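Local coordinates for protein purine nucleoside phosphorylase (PDB 5TBV) that probably catalyses the reversible phosphorolysis of purine nucleosides such as inosine and guanosine, yielding the free base and ribose 1-phosphate, at residues K60-G65 with M89-S94; N117-I122 with A239-A244; G192-N197 with G220-P225. All blocks are in the same frame, centred on the assembly; numbering follows the deposited sequence.

Contact 1: K60-G65 with M89-S94; sequences KTTVAG and MYEGYS. With TBN ('2-(4-amino-pyrrolo[2,3-D]pyrimidin-7-yl)-5-hydroxymethyl-tetrahydro-furan-3,4-diol), chain B.
Thr62 and Glu91 meet through a single carboxylate oxygen that takes two hydrogen bonds from one residue. The hydroxyl Thr62 OG1 donates to Glu91 OE2 at 2.6 Å, on the anti side, while Thr62 N reaches the same OE2 from the syn side at 3.1 Å; both donors lie on one face of the carboxylate, 32° out of its plane. Thr62 OG1 sits between its own backbone N and carbonyl carbon (chi1 70°), a rotation that turns it towards the acid. One water takes a hydrogen bond from Thr62 N and gives one to Glu91 OE1, which is also hydrogen-bonded to His88 ND1.

A second polar link runs from Tyr93 OH to the carbonyl Lys60 O, a very short 2.5 Å, with the oxygen at the edge of the ring.

Apolar contact comes from Val63, whose CG2 touches Glu91 CD at 3.6 Å and meets the edge of the Tyr90 ring at CE1, 3.7 Å away. Beyond this methyl, Tyr90 OH and the ribose hydroxyl O3' of the nucleoside analogue share a hydrogen bond of 2.9 Å, and Phe161 of a neighbouring subunit packs edge-to-face on the same ring.

Two loops are thus joined beside the ribose pocket. Bonds at both oxygens fix the rotation of the Glu91 carboxylate, a second-shell group that probably helps to place His88, whose NE2 bonds the sulfate.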
loop_
_atom_site.group_PDB
_atom_site.type_symbol
_atom_site.label_atom_id
_atom_site.label_comp_id
_atom_site.label_asym_id
_atom_site.label_seq_id
_atom_site.Cartn_x
_atom_site.Cartn_y
_atom_site.Cartn_z
ATOM N N LYS A 60 -20.991 -13.316 4.523
ATOM C CA LYS A 60 -21.436 -14.094 3.368
ATOM C C LYS A 60 -20.378 -14.092 2.259
ATOM O O LYS A 60 -19.764 -13.057 1.981
ATOM C CB LYS A 60 -22.753 -13.507 2.852
ATOM C CG LYS A 60 -23.285 -14.081 1.542
ATOM C CD LYS A 60 -24.230 -13.085 0.858
ATOM C CE LYS A 60 -25.551 -13.731 0.436
ATOM N NZ LYS A 60 -25.392 -14.848 -0.540
ATOM N N THR A 61 -20.168 -15.251 1.617
ATOM C CA THR A 61 -19.291 -15.307 0.444
ATOM C C THR A 61 -19.971 -14.636 -0.744
ATOM O O THR A 61 -21.169 -14.823 -0.959
ATOM C CB THR A 61 -18.933 -16.759 0.065
ATOM O OG1 THR A 61 -20.128 -17.555 -0.042
ATOM C CG2 THR A 61 -17.979 -17.404 1.083
ATOM N N THR A 62 -19.207 -13.866 -1.544
ATOM C CA THR A 62 -19.782 -13.240 -2.738
ATOM C C THR A 62 -19.050 -13.592 -4.036
ATOM O O THR A 62 -19.409 -13.059 -5.088
ATOM C CB THR A 62 -19.871 -11.698 -2.594
ATOM O OG1 THR A 62 -18.573 -11.098 -2.625
ATOM C CG2 THR A 62 -20.572 -11.272 -1.314
ATOM N N VAL A 63 -18.040 -14.464 -4.007
ATOM C CA VAL A 63 -17.238 -14.814 -5.189
ATOM C C VAL A 63 -17.659 -16.190 -5.729
ATOM O O VAL A 63 -17.858 -17.142 -4.964
ATOM C CB VAL A 63 -15.730 -14.796 -4.841
ATOM C CG1 VAL A 63 -14.840 -15.185 -6.048
ATOM C CG2 VAL A 63 -15.304 -13.439 -4.285
ATOM N N ALA A 64 -17.730 -16.312 -7.051
ATOM C CA ALA A 64 -18.016 -17.603 -7.673
ATOM C C ALA A 64 -16.987 -18.661 -7.267
ATOM O O ALA A 64 -15.778 -18.422 -7.277
ATOM C CB ALA A 64 -18.039 -17.457 -9.194
ATOM N N GLY A 65 -17.469 -19.851 -6.935
ATOM C CA GLY A 65 -16.579 -20.913 -6.524
ATOM C C GLY A 65 -16.275 -20.930 -5.047
ATOM O O GLY A 65 -15.347 -21.626 -4.633
ATOM N N MET A 89 -10.275 -9.785 0.884
ATOM C CA MET A 89 -10.286 -8.345 1.158
ATOM C C MET A 89 -10.774 -7.515 -0.049
ATOM O O MET A 89 -11.377 -6.450 0.150
ATOM C CB MET A 89 -8.896 -7.872 1.625
ATOM C CG MET A 89 -8.419 -8.391 3.027
ATOM S SD MET A 89 -9.502 -7.911 4.414
ATOM C CE MET A 89 -9.289 -6.117 4.529
ATOM N N TYR A 90 -10.543 -7.960 -1.301
ATOM C CA TYR A 90 -11.099 -7.210 -2.439
ATOM C C TYR A 90 -12.623 -7.165 -2.438
ATOM O O TYR A 90 -13.204 -6.338 -3.160
ATOM C CB TYR A 90 -10.610 -7.757 -3.798
ATOM C CG TYR A 90 -10.931 -9.225 -4.071
ATOM C CD1 TYR A 90 -12.242 -9.645 -4.300
ATOM C CD2 TYR A 90 -9.918 -10.188 -4.104
ATOM C CE1 TYR A 90 -12.541 -10.975 -4.556
ATOM C CE2 TYR A 90 -10.207 -11.532 -4.346
ATOM C CZ TYR A 90 -11.517 -11.911 -4.569
ATOM O OH TYR A 90 -11.840 -13.227 -4.801
ATOM N N GLU A 91 -13.297 -8.003 -1.636
ATOM C CA GLU A 91 -14.765 -7.968 -1.592
ATOM C C GLU A 91 -15.303 -6.738 -0.857
ATOM O O GLU A 91 -16.488 -6.402 -1.010
ATOM C CB GLU A 91 -15.327 -9.248 -0.933
ATOM C CG GLU A 91 -15.150 -10.559 -1.750
ATOM C CD GLU A 91 -15.688 -11.825 -1.040
ATOM O OE1 GLU A 91 -14.895 -12.726 -0.688
ATOM O OE2 GLU A 91 -16.914 -11.957 -0.862
ATOM N N GLY A 92 -14.472 -6.052 -0.064
ATOM C CA GLY A 92 -14.950 -4.925 0.730
ATOM C C GLY A 92 -15.077 -5.183 2.224
ATOM O O GLY A 92 -15.353 -4.238 2.975
ATOM N N TYR A 93 -14.854 -6.413 2.681
ATOM C CA TYR A 93 -14.892 -6.744 4.099
ATOM C C TYR A 93 -13.700 -6.126 4.834
ATOM O O TYR A 93 -12.660 -5.827 4.235
ATOM C CB TYR A 93 -14.928 -8.268 4.280
ATOM C CG TYR A 93 -16.237 -8.924 3.812
ATOM C CD1 TYR A 93 -17.448 -8.546 4.366
ATOM C CD2 TYR A 93 -16.251 -9.918 2.820
ATOM C CE1 TYR A 93 -18.638 -9.129 3.973
ATOM C CE2 TYR A 93 -17.461 -10.523 2.417
ATOM C CZ TYR A 93 -18.647 -10.112 2.996
ATOM O OH TYR A 93 -19.865 -10.661 2.635
ATOM N N SER A 94 -13.876 -5.895 6.147
ATOM C CA SER A 94 -12.859 -5.267 6.994
ATOM C C SER A 94 -11.872 -6.317 7.495
ATOM O O SER A 94 -12.104 -7.526 7.384
ATOM C CB SER A 94 -13.492 -4.560 8.202
ATOM O OG SER A 94 -13.935 -5.518 9.175
HETATM O "O5'" TBN B . -9.593 -15.600 -10.289
HETATM C "C5'" TBN B . -9.353 -14.745 -9.193
HETATM C "C4'" TBN B . -9.414 -15.478 -7.858
HETATM O "O4'" TBN B . -8.497 -16.526 -7.868
HETATM C "C1'" TBN B . -7.256 -16.099 -7.406
HETATM N N9 TBN B . -6.357 -16.020 -8.567
HETATM C C8 TBN B . -6.414 -16.936 -9.531
HETATM C C7 TBN B . -5.526 -16.709 -10.528
HETATM C C5 TBN B . -4.870 -15.539 -10.121
HETATM C C6 TBN B . -3.792 -14.692 -10.700
HETATM N N1 TBN B . -3.419 -13.618 -10.020
HETATM C C2 TBN B . -3.996 -13.319 -8.872
HETATM N N3 TBN B . -4.946 -14.030 -8.292
HETATM C C4 TBN B . -5.428 -15.126 -8.850
HETATM N N6 TBN B . -3.213 -14.967 -11.882
HETATM C "C2'" TBN B . -7.503 -14.784 -6.687
HETATM O "O2'" TBN B . -6.962 -14.863 -5.431
HETATM C "C3'" TBN B . -9.002 -14.581 -6.708
HETATM O "O3'" TBN B . -9.648 -14.914 -5.498
HETATM O O HOH W 1 -16.308 -15.090 -1.201
HETATM O O HOH W 2 -18.575 -7.764 -2.507
#

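Contact 2: N117-I122 with A239-A244; sequences NLAGGI and AVSLIA. With TBN ('2-(4-amino-pyrrolo[2,3-D]pyrimidin-7-yl)-5-hydroxymethyl-tetrahydro-furan-3,4-diol), chain B; SO4 (sulfate ion), chain C.
Asn117 and Ser241 pair side chain to side chain across two parallel strands. Ser241 OG donates to Asn117 OD1 at 2.9 Å, approaching the amide oxygen at a C=O...O angle of 112° and somewhat tilted from the carbonyl plane. The asparagine CG stands between the backbone N and carbonyl carbon (chi1 68°), which swings the amide over to the serine. Ala119 shares this face of the sheet, its CB 4.0 Å from Ser241 OG.

Leu118 and Leu242 occupy the other face, lying side by side and pointing the same way. Leu118 CD1 rests against Leu242 CG at 4.0 Å and also touches the Ala244 methyl. Leu242, its CG turned away from its own N (chi1 175°), runs alongside its neighbour, and helix 259-283 packs over this apolar patch through Val262, Ala266 and Arg269.

The strands belong to the central mixed sheet of the phosphorylase superfamily fold, and Asn117, Leu118 and Ala119 stand in parallel register with Ser241, Leu242 and Ile243. Backbone bonds are donated from each strand in turn, among them Leu242 N to Asn117 O at 2.7 Å and Ala244 N to Ala119 O at 2.8 Å.

Past Ala119 the first strand carries two glycines. The backbone of Gly120 lies directly against the exocyclic amine of the nucleoside analogue, with Gly120 CA 3.4 Å from N6, and Gly121 N faces the CG2 methyl of Ile243. Leu118 N, meanwhile, points out of the pairing and donates almost straight to O3 of a bound sulfate at 3.0 Å, an ion also held by Arg86, His88, Ser35 and Ser222.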
loop_
_atom_site.group_PDB
_atom_site.type_symbol
_atom_site.label_atom_id
_atom_site.label_comp_id
_atom_site.label_asym_id
_atom_site.label_seq_id
_atom_site.Cartn_x
_atom_site.Cartn_y
_atom_site.Cartn_z
ATOM N N ASN A 117 -5.250 -22.406 -2.208
ATOM C CA ASN A 117 -5.683 -21.287 -3.048
ATOM C C ASN A 117 -5.326 -21.549 -4.511
ATOM O O ASN A 117 -4.541 -22.452 -4.834
ATOM C CB ASN A 117 -5.085 -19.940 -2.583
ATOM C CG ASN A 117 -3.566 -19.845 -2.792
ATOM O OD1 ASN A 117 -3.068 -19.860 -3.917
ATOM N ND2 ASN A 117 -2.831 -19.729 -1.699
ATOM N N LEU A 118 -5.948 -20.752 -5.399
ATOM C CA LEU A 118 -5.600 -20.662 -6.819
ATOM C C LEU A 118 -4.764 -19.404 -7.051
ATOM O O LEU A 118 -5.086 -18.344 -6.525
ATOM C CB LEU A 118 -6.856 -20.599 -7.699
ATOM C CG LEU A 118 -7.623 -21.881 -8.073
ATOM C CD1 LEU A 118 -6.879 -22.668 -9.160
ATOM C CD2 LEU A 118 -7.860 -22.762 -6.869
ATOM N N ALA A 119 -3.727 -19.502 -7.879
ATOM C CA ALA A 119 -2.786 -18.392 -7.985
ATOM C C ALA A 119 -2.173 -18.337 -9.381
ATOM O O ALA A 119 -2.235 -19.296 -10.156
ATOM C CB ALA A 119 -1.672 -18.510 -6.941
ATOM N N GLY A 120 -1.548 -17.207 -9.694
ATOM C CA GLY A 120 -0.767 -17.107 -10.918
ATOM C C GLY A 120 0.687 -17.507 -10.681
ATOM O O GLY A 120 1.276 -17.154 -9.657
ATOM N N GLY A 121 1.254 -18.235 -11.635
ATOM C CA GLY A 121 2.669 -18.579 -11.543
ATOM C C GLY A 121 3.517 -17.419 -12.044
ATOM O O GLY A 121 3.206 -16.806 -13.069
ATOM N N ILE A 122 4.584 -17.105 -11.308
ATOM C CA ILE A 122 5.560 -16.088 -11.714
ATOM C C ILE A 122 6.850 -16.732 -12.183
ATOM O O ILE A 122 7.335 -16.454 -13.282
ATOM C CB ILE A 122 5.828 -15.083 -10.562
ATOM C CG1 ILE A 122 4.547 -14.354 -10.120
ATOM C CG2 ILE A 122 6.899 -14.089 -10.978
ATOM C CD1 ILE A 122 3.877 -13.448 -11.216
ATOM N N ALA A 239 0.307 -24.210 3.600
ATOM C CA ALA A 239 -0.402 -23.512 2.522
ATOM C C ALA A 239 0.076 -23.983 1.148
ATOM O O ALA A 239 1.281 -24.003 0.882
ATOM C CB ALA A 239 -0.221 -21.986 2.649
ATOM N N VAL A 240 -0.864 -24.357 0.274
ATOM C CA VAL A 240 -0.563 -24.862 -1.069
ATOM C C VAL A 240 -1.307 -24.027 -2.110
ATOM O O VAL A 240 -2.539 -23.918 -2.053
ATOM C CB VAL A 240 -0.952 -26.344 -1.223
ATOM C CG1 VAL A 240 -0.583 -26.851 -2.635
ATOM C CG2 VAL A 240 -0.333 -27.217 -0.107
ATOM N N SER A 241 -0.563 -23.475 -3.088
ATOM C CA SER A 241 -1.143 -22.851 -4.283
ATOM C C SER A 241 -1.333 -23.850 -5.426
ATOM O O SER A 241 -0.405 -24.598 -5.768
ATOM C CB SER A 241 -0.249 -21.702 -4.767
ATOM O OG SER A 241 -0.289 -20.604 -3.871
ATOM N N LEU A 242 -2.535 -23.880 -6.012
ATOM C CA LEU A 242 -2.753 -24.568 -7.285
ATOM C C LEU A 242 -2.598 -23.521 -8.386
ATOM O O LEU A 242 -3.274 -22.493 -8.352
ATOM C CB LEU A 242 -4.132 -25.232 -7.349
ATOM C CG LEU A 242 -4.567 -25.898 -8.657
ATOM C CD1 LEU A 242 -3.545 -26.895 -9.169
ATOM C CD2 LEU A 242 -5.918 -26.596 -8.449
ATOM N N ILE A 243 -1.688 -23.757 -9.332
ATOM C CA ILE A 243 -1.372 -22.754 -10.346
ATOM C C ILE A 243 -2.470 -22.743 -11.407
ATOM O O ILE A 243 -2.741 -23.764 -12.047
ATOM C CB ILE A 243 -0.001 -23.033 -10.980
ATOM C CG1 ILE A 243 1.094 -22.947 -9.913
ATOM C CG2 ILE A 243 0.249 -22.069 -12.159
ATOM C CD1 ILE A 243 1.006 -21.701 -9.034
ATOM N N ALA A 244 -3.098 -21.588 -11.605
ATOM C CA ALA A 244 -4.118 -21.464 -12.649
ATOM C C ALA A 244 -3.525 -21.138 -14.010
ATOM O O ALA A 244 -4.060 -21.569 -15.038
ATOM C CB ALA A 244 -5.143 -20.377 -12.281
HETATM O "O5'" TBN B . -9.593 -15.600 -10.289
HETATM C "C5'" TBN B . -9.353 -14.745 -9.193
HETATM C "C4'" TBN B . -9.414 -15.478 -7.858
HETATM O "O4'" TBN B . -8.497 -16.526 -7.868
HETATM C "C1'" TBN B . -7.256 -16.099 -7.406
HETATM N N9 TBN B . -6.357 -16.020 -8.567
HETATM C C8 TBN B . -6.414 -16.936 -9.531
HETATM C C7 TBN B . -5.526 -16.709 -10.528
HETATM C C5 TBN B . -4.870 -15.539 -10.121
HETATM C C6 TBN B . -3.792 -14.692 -10.700
HETATM N N1 TBN B . -3.419 -13.618 -10.020
HETATM C C2 TBN B . -3.996 -13.319 -8.872
HETATM N N3 TBN B . -4.946 -14.030 -8.292
HETATM C C4 TBN B . -5.428 -15.126 -8.850
HETATM N N6 TBN B . -3.213 -14.967 -11.882
HETATM C "C2'" TBN B . -7.503 -14.784 -6.687
HETATM O "O2'" TBN B . -6.962 -14.863 -5.431
HETATM C "C3'" TBN B . -9.002 -14.581 -6.708
HETATM O "O3'" TBN B . -9.648 -14.914 -5.498
HETATM S S SO4 C . -8.632 -17.882 -3.895
HETATM O O1 SO4 C . -9.291 -17.073 -4.984
HETATM O O2 SO4 C . -7.364 -17.223 -3.541
HETATM O O3 SO4 C . -8.300 -19.268 -4.233
HETATM O O4 SO4 C . -9.494 -17.880 -2.716
#

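Contact 3: G192-N197 with G220-P225; sequences GVYAFN and GMSTVP. With TBN ('2-(4-amino-pyrrolo[2,3-D]pyrimidin-7-yl)-5-hydroxymethyl-tetrahydro-furan-3,4-diol), chain B; SO4 (sulfate ion), chain C.
The end of strand 189-196 and the turn leading from strand 218-220 into helix 224-232 form one wall of the nucleoside and anion site. Phe196 and Gly220 make a parallel beta bridge: Gly220 N donates to Ala195 O, and Gly220 O accepts from Asn197 N at 3.0 Å.

Beyond the bridge, Tyr194 reaches across Gly220 to the turn. It extends from the strand with chi1 at -180°, which carries the ring far enough for Tyr194 OH to accept a hydrogen bond from Ser222 N at 3.1 Å. The Gly220 backbone passes close to the hydroxyl, its C 3.1 Å from Tyr194 OH. Val224 CG2 meets the tyrosine ring obliquely at Tyr194 CD1, 3.8 Å away.

Phe196 is enclosed from several directions. Pro225 CD lies over one face in a CH-pi contact, 4.0 Å from the ring centroid and 28° off the normal. The carbonyl oxygens of Gly220 and Met221 meet the ring at its edge, while Val224 CG2 reaches Phe196 CB. Leu145 of a neighbouring subunit also packs on this phenylalanine.

The other side of the turn serves the ligands. Met221 N donates to the ribose O2' of the analogue at 3.0 Å, and the side chain, extended beyond CG, carries SD along the sugar and brings its CE methyl to 3.7 Å from N3 of the base. Ser222 OG donates to sulfate O2 at 2.7 Å and accepts from Thr223 OG1, so the neighbouring hydroxyl helps to orient it.

A backbone N-H for the ribose and a serine hydroxyl for the anion, side by side on one turn, are consistent with the nucleoside and phosphate site of purine nucleoside phosphorylases.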
loop_
_atom_site.group_PDB
_atom_site.type_symbol
_atom_site.label_atom_id
_atom_site.label_comp_id
_atom_site.label_asym_id
_atom_site.label_seq_id
_atom_site.Cartn_x
_atom_site.Cartn_y
_atom_site.Cartn_z
ATOM N N GLY A 192 7.786 -22.349 -2.970
ATOM C CA GLY A 192 7.900 -20.992 -3.484
ATOM C C GLY A 192 7.414 -19.933 -2.520
ATOM O O GLY A 192 6.754 -20.225 -1.521
ATOM N N VAL A 193 7.738 -18.682 -2.874
ATOM C CA VAL A 193 7.314 -17.481 -2.148
ATOM C C VAL A 193 6.022 -16.946 -2.772
ATOM O O VAL A 193 5.932 -16.805 -3.997
ATOM C CB VAL A 193 8.434 -16.420 -2.179
ATOM C CG1 VAL A 193 8.000 -15.097 -1.487
ATOM C CG2 VAL A 193 9.698 -16.987 -1.540
ATOM N N TYR A 194 5.026 -16.636 -1.937
ATOM C CA TYR A 194 3.711 -16.143 -2.368
ATOM C C TYR A 194 3.623 -14.621 -2.194
ATOM O O TYR A 194 3.765 -14.117 -1.072
ATOM C CB TYR A 194 2.599 -16.827 -1.549
ATOM C CG TYR A 194 1.139 -16.452 -1.851
ATOM C CD1 TYR A 194 0.528 -15.348 -1.235
ATOM C CD2 TYR A 194 0.346 -17.252 -2.685
ATOM C CE1 TYR A 194 -0.808 -15.032 -1.468
ATOM C CE2 TYR A 194 -1.011 -16.933 -2.935
ATOM C CZ TYR A 194 -1.575 -15.819 -2.327
ATOM O OH TYR A 194 -2.900 -15.492 -2.555
ATOM N N ALA A 195 3.347 -13.896 -3.290
ATOM C CA ALA A 195 3.075 -12.456 -3.231
ATOM C C ALA A 195 1.576 -12.212 -3.056
ATOM O O ALA A 195 0.766 -12.739 -3.821
ATOM C CB ALA A 195 3.582 -11.739 -4.491
ATOM N N PHE A 196 1.209 -11.413 -2.049
ATOM C CA PHE A 196 -0.184 -10.974 -1.828
ATOM C C PHE A 196 -0.410 -9.644 -2.565
ATOM O O PHE A 196 0.184 -8.625 -2.193
ATOM C CB PHE A 196 -0.452 -10.838 -0.321
ATOM C CG PHE A 196 -1.885 -10.392 0.071
ATOM C CD1 PHE A 196 -3.000 -10.636 -0.744
ATOM C CD2 PHE A 196 -2.103 -9.779 1.318
ATOM C CE1 PHE A 196 -4.320 -10.241 -0.334
ATOM C CE2 PHE A 196 -3.401 -9.380 1.731
ATOM C CZ PHE A 196 -4.510 -9.624 0.893
ATOM N N ASN A 197 -1.232 -9.685 -3.638
ATOM C CA ASN A 197 -1.769 -8.530 -4.379
ATOM C C ASN A 197 -3.204 -8.332 -3.930
ATOM O O ASN A 197 -3.992 -9.275 -3.984
ATOM C CB ASN A 197 -1.745 -8.785 -5.903
ATOM C CG ASN A 197 -2.616 -7.797 -6.734
ATOM O OD1 ASN A 197 -2.944 -6.683 -6.306
ATOM N ND2 ASN A 197 -2.948 -8.213 -7.963
ATOM N N GLY A 220 -1.264 -14.117 -5.590
ATOM C CA GLY A 220 -2.711 -14.259 -5.508
ATOM C C GLY A 220 -3.299 -13.213 -4.576
ATOM O O GLY A 220 -2.580 -12.358 -4.055
ATOM N N MET A 221 -4.625 -13.296 -4.358
ATOM C CA MET A 221 -5.380 -12.250 -3.654
ATOM C C MET A 221 -5.943 -12.710 -2.306
ATOM O O MET A 221 -6.921 -12.119 -1.805
ATOM C CB MET A 221 -6.521 -11.718 -4.529
ATOM C CG MET A 221 -6.153 -11.412 -5.979
ATOM S SD MET A 221 -7.547 -10.871 -6.996
ATOM C CE MET A 221 -6.677 -10.740 -8.575
ATOM N N SER A 222 -5.348 -13.724 -1.690
ATOM C CA SER A 222 -5.908 -14.274 -0.454
ATOM C C SER A 222 -4.762 -14.750 0.428
ATOM O O SER A 222 -3.612 -14.326 0.246
ATOM C CB SER A 222 -6.916 -15.402 -0.771
ATOM O OG SER A 222 -6.234 -16.585 -1.185
ATOM N N THR A 223 -5.096 -15.567 1.439
ATOM C CA THR A 223 -4.160 -16.426 2.182
ATOM C C THR A 223 -3.264 -15.707 3.199
ATOM O O THR A 223 -3.233 -16.097 4.377
ATOM C CB THR A 223 -3.308 -17.232 1.193
ATOM O OG1 THR A 223 -4.183 -18.074 0.414
ATOM C CG2 THR A 223 -2.264 -18.122 1.943
ATOM N N VAL A 224 -2.513 -14.683 2.774
ATOM C CA VAL A 224 -1.644 -13.968 3.724
ATOM C C VAL A 224 -2.406 -13.390 4.919
ATOM O O VAL A 224 -1.897 -13.497 6.042
ATOM C CB VAL A 224 -0.801 -12.917 2.983
ATOM C CG1 VAL A 224 -0.090 -11.981 3.984
ATOM C CG2 VAL A 224 0.241 -13.638 2.101
ATOM N N PRO A 225 -3.596 -12.788 4.771
ATOM C CA PRO A 225 -4.322 -12.350 5.990
ATOM C C PRO A 225 -4.591 -13.481 6.984
ATOM O O PRO A 225 -4.276 -13.326 8.176
ATOM C CB PRO A 225 -5.615 -11.755 5.424
ATOM C CG PRO A 225 -5.214 -11.236 4.018
ATOM C CD PRO A 225 -4.269 -12.327 3.535
HETATM O "O5'" TBN B . -9.593 -15.600 -10.289
HETATM C "C5'" TBN B . -9.353 -14.745 -9.193
HETATM C "C4'" TBN B . -9.414 -15.478 -7.858
HETATM O "O4'" TBN B . -8.497 -16.526 -7.868
HETATM C "C1'" TBN B . -7.256 -16.099 -7.406
HETATM N N9 TBN B . -6.357 -16.020 -8.567
HETATM C C8 TBN B . -6.414 -16.936 -9.531
HETATM C C7 TBN B . -5.526 -16.709 -10.528
HETATM C C5 TBN B . -4.870 -15.539 -10.121
HETATM C C6 TBN B . -3.792 -14.692 -10.700
HETATM N N1 TBN B . -3.419 -13.618 -10.020
HETATM C C2 TBN B . -3.996 -13.319 -8.872
HETATM N N3 TBN B . -4.946 -14.030 -8.292
HETATM C C4 TBN B . -5.428 -15.126 -8.850
HETATM N N6 TBN B . -3.213 -14.967 -11.882
HETATM C "C2'" TBN B . -7.503 -14.784 -6.687
HETATM O "O2'" TBN B . -6.962 -14.863 -5.431
HETATM C "C3'" TBN B . -9.002 -14.581 -6.708
HETATM O "O3'" TBN B . -9.648 -14.914 -5.498
HETATM S S SO4 C . -8.632 -17.882 -3.895
HETATM O O1 SO4 C . -9.291 -17.073 -4.984
HETATM O O2 SO4 C . -7.364 -17.223 -3.541
HETATM O O3 SO4 C . -8.300 -19.268 -4.233
HETATM O O4 SO4 C . -9.494 -17.880 -2.716
#

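All three contacts converge on the bound nucleoside analogue. Contact 1 reaches it at the ribose O3', contact 3 at O2' and the base, and contact 2 along the glycosidic side and the exocyclic amine. The sulfate, probably occupying the phosphate position, is bonded by contacts 2 and 3. These two are close neighbours, their centres about 9 Å apart, and Asn117 ND2 lies 3.0 Å from Thr223 OG1, a probable but weak hydrogen bond joining sheet to turn. Contact 1 stands farther off, its centre about 16 Å from that of contact 3, yet Tyr90 CE2 packs on Met221 CB at 3.7 Å. Contacts 1 and 2 do not touch, their nearest atoms being about 8 Å apart; the ligand spans them.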